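Flavodoxin, WrbA-like protein (Agrobacterium tumefaciens, PDB 3D7N) probably binds FMN and serves in electron transfer, consistent with the NAD(P)H:quinone oxidoreductase activity of WrbA-like flavodoxins. Local coordinates at residues V10-S15 / A50-A55. Numbering follows the deposited sequence.
Sequences VVVYHS and AALDAA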
loop_
_atom_site.group_PDB
_atom_site.type_symbol
_atom_site.label_atom_id
_atom_site.label_comp_id
_atom_site.label_asym_id
_atom_site.label_seq_id
_atom_site.Cartn_x
_atom_site.Cartn_y
_atom_site.Cartn_z
ATOM N N VAL A 10 -15.255 21.406 0.946
ATOM C CA VAL A 10 -14.544 21.843 -0.241
ATOM C C VAL A 10 -14.081 20.637 -1.028
ATOM O O VAL A 10 -13.515 19.704 -0.455
ATOM C CB VAL A 10 -13.323 22.706 0.151
ATOM C CG1 VAL A 10 -12.320 22.801 -1.007
ATOM C CG2 VAL A 10 -13.790 24.099 0.621
ATOM N N VAL A 11 -14.344 20.624 -2.330
ATOM C CA VAL A 11 -13.750 19.628 -3.214
ATOM C C VAL A 11 -12.553 20.307 -3.912
ATOM O O VAL A 11 -12.731 21.340 -4.634
ATOM C CB VAL A 11 -14.764 19.086 -4.225
ATOM C CG1 VAL A 11 -14.060 18.256 -5.276
ATOM C CG2 VAL A 11 -15.860 18.303 -3.508
ATOM N N VAL A 12 -11.344 19.775 -3.648
ATOM C CA VAL A 12 -10.088 20.281 -4.240
ATOM C C VAL A 12 -9.552 19.150 -5.116
ATOM O O VAL A 12 -9.386 18.011 -4.650
ATOM C CB VAL A 12 -9.043 20.729 -3.151
ATOM C CG1 VAL A 12 -8.623 19.541 -2.234
ATOM C CG2 VAL A 12 -7.832 21.405 -3.797
ATOM N N TYR A 13 -9.361 19.422 -6.402
ATOM C CA TYR A 13 -9.123 18.332 -7.351
ATOM C C TYR A 13 -8.227 18.749 -8.500
ATOM O O TYR A 13 -8.174 19.924 -8.894
ATOM C CB TYR A 13 -10.476 17.852 -7.949
ATOM C CG TYR A 13 -11.094 18.877 -8.885
ATOM C CD1 TYR A 13 -10.936 18.777 -10.268
ATOM C CD2 TYR A 13 -11.770 19.990 -8.385
ATOM C CE1 TYR A 13 -11.444 19.776 -11.142
ATOM C CE2 TYR A 13 -12.308 20.984 -9.260
ATOM C CZ TYR A 13 -12.135 20.857 -10.629
ATOM O OH TYR A 13 -12.636 21.821 -11.484
ATOM N N HIS A 14 -7.582 17.756 -9.083
ATOM C CA HIS A 14 -6.910 17.937 -10.365
ATOM C C HIS A 14 -7.613 17.075 -11.423
ATOM O O HIS A 14 -7.982 15.941 -11.133
ATOM C CB HIS A 14 -5.398 17.590 -10.255
ATOM C CG HIS A 14 -4.704 17.593 -11.571
ATOM N ND1 HIS A 14 -4.328 16.434 -12.212
ATOM C CD2 HIS A 14 -4.406 18.608 -12.422
ATOM C CE1 HIS A 14 -3.791 16.735 -13.386
ATOM N NE2 HIS A 14 -3.835 18.048 -13.540
ATOM N N SER A 15 -7.844 17.637 -12.615
ATOM C CA SER A 15 -8.193 16.834 -13.787
ATOM C C SER A 15 -7.235 17.007 -14.934
ATOM O O SER A 15 -7.080 18.095 -15.504
ATOM C CB SER A 15 -9.599 17.106 -14.291
ATOM O OG SER A 15 -9.891 18.443 -14.068
ATOM N N ALA A 50 -7.208 29.275 1.205
ATOM C CA ALA A 50 -8.059 29.867 2.236
ATOM C C ALA A 50 -9.342 29.039 2.453
ATOM O O ALA A 50 -9.725 28.783 3.592
ATOM C CB ALA A 50 -8.405 31.329 1.887
ATOM N N ALA A 51 -9.993 28.631 1.365
ATOM C CA ALA A 51 -11.168 27.786 1.438
ATOM C C ALA A 51 -10.851 26.490 2.171
ATOM O O ALA A 51 -11.608 26.079 3.019
ATOM C CB ALA A 51 -11.690 27.487 0.044
ATOM N N LEU A 52 -9.719 25.863 1.877
ATOM C CA LEU A 52 -9.342 24.616 2.569
ATOM C C LEU A 52 -9.164 24.843 4.068
ATOM O O LEU A 52 -9.727 24.117 4.867
ATOM C CB LEU A 52 -8.047 24.026 2.031
ATOM C CG LEU A 52 -7.911 23.191 0.737
ATOM C CD1 LEU A 52 -9.033 22.188 0.545
ATOM C CD2 LEU A 52 -7.774 24.130 -0.459
ATOM N N ASP A 53 -8.373 25.842 4.461
ATOM C CA ASP A 53 -8.287 26.199 5.888
ATOM C C ASP A 53 -9.669 26.519 6.552
ATOM O O ASP A 53 -9.813 26.343 7.753
ATOM C CB ASP A 53 -7.358 27.398 6.147
ATOM C CG ASP A 53 -5.900 27.150 5.747
ATOM O OD1 ASP A 53 -5.509 26.047 5.279
ATOM O OD2 ASP A 53 -5.135 28.133 5.888
ATOM N N ALA A 54 -10.667 26.959 5.792
ATOM C CA ALA A 54 -11.983 27.316 6.407
ATOM C C ALA A 54 -13.014 26.191 6.283
ATOM O O ALA A 54 -14.117 26.321 6.790
ATOM C CB ALA A 54 -12.553 28.637 5.829
ATOM N N ALA A 55 -12.655 25.096 5.625
ATOM C CA ALA A 55 -13.609 23.979 5.387
ATOM C C ALA A 55 -13.785 23.133 6.641
ATOM O O ALA A 55 -12.824 22.986 7.427
ATOM C CB ALA A 55 -13.170 23.110 4.212
#
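Val10 is the hub of this contact, and its two methyls go to different partners. Val10 CG1 meets Leu52 CD1 at 3.7 Å. Val10 CG2 faces Ala51 and Ala55, lying 3.8 Å from Ala55 CB and 4.0 Å from Ala51 CB. Val10 CG2 also rests 3.8 Å from Ala51 O, a plain van der Waals touch. The torsion of Val10 explains this split: CG1 is anti to the backbone N (chi1 162°), which leaves CG2 beside that N and directed at the two alanines.

Leu52 does its touching with one branch. Leu52 CD1 bridges two residues of the strand, reaching Val10 CG1 and also Val12 CG1, the latter at 3.9 Å. The leucine side chain crosses both valines at about a right angle. Val12 has CG1 between its backbone N and carbonyl carbon (chi1 61°), and this turns that methyl to Leu52. The side-chain contacts are all apolar, and the interface is small, with 209 Å² buried over both sides.

Ala55 is held by its backbone, where Ala55 N bonds to Leu52 O at 3.2 Å. Its own carbonyl oxygen, like that of Asp53, accepts a hydrogen bond from Lys92 NZ.

Val10 and Val12 bond through their backbones to strand 57-65, and Val11 to strand 34-37. Strand 9-13 is thus an inner strand, parallel to both neighbours, in the sheet of the flavodoxin-like fold. The axes of strand 10-13 and helix 50-54 approach to 9.1 Å, with their N-to-C directions 136° apart. Leu52 also touches Leu44, Ile58 and Trp89. Val11 turns away from this helix and packs on helix 19-31, so the strand is covered by a helix on each face.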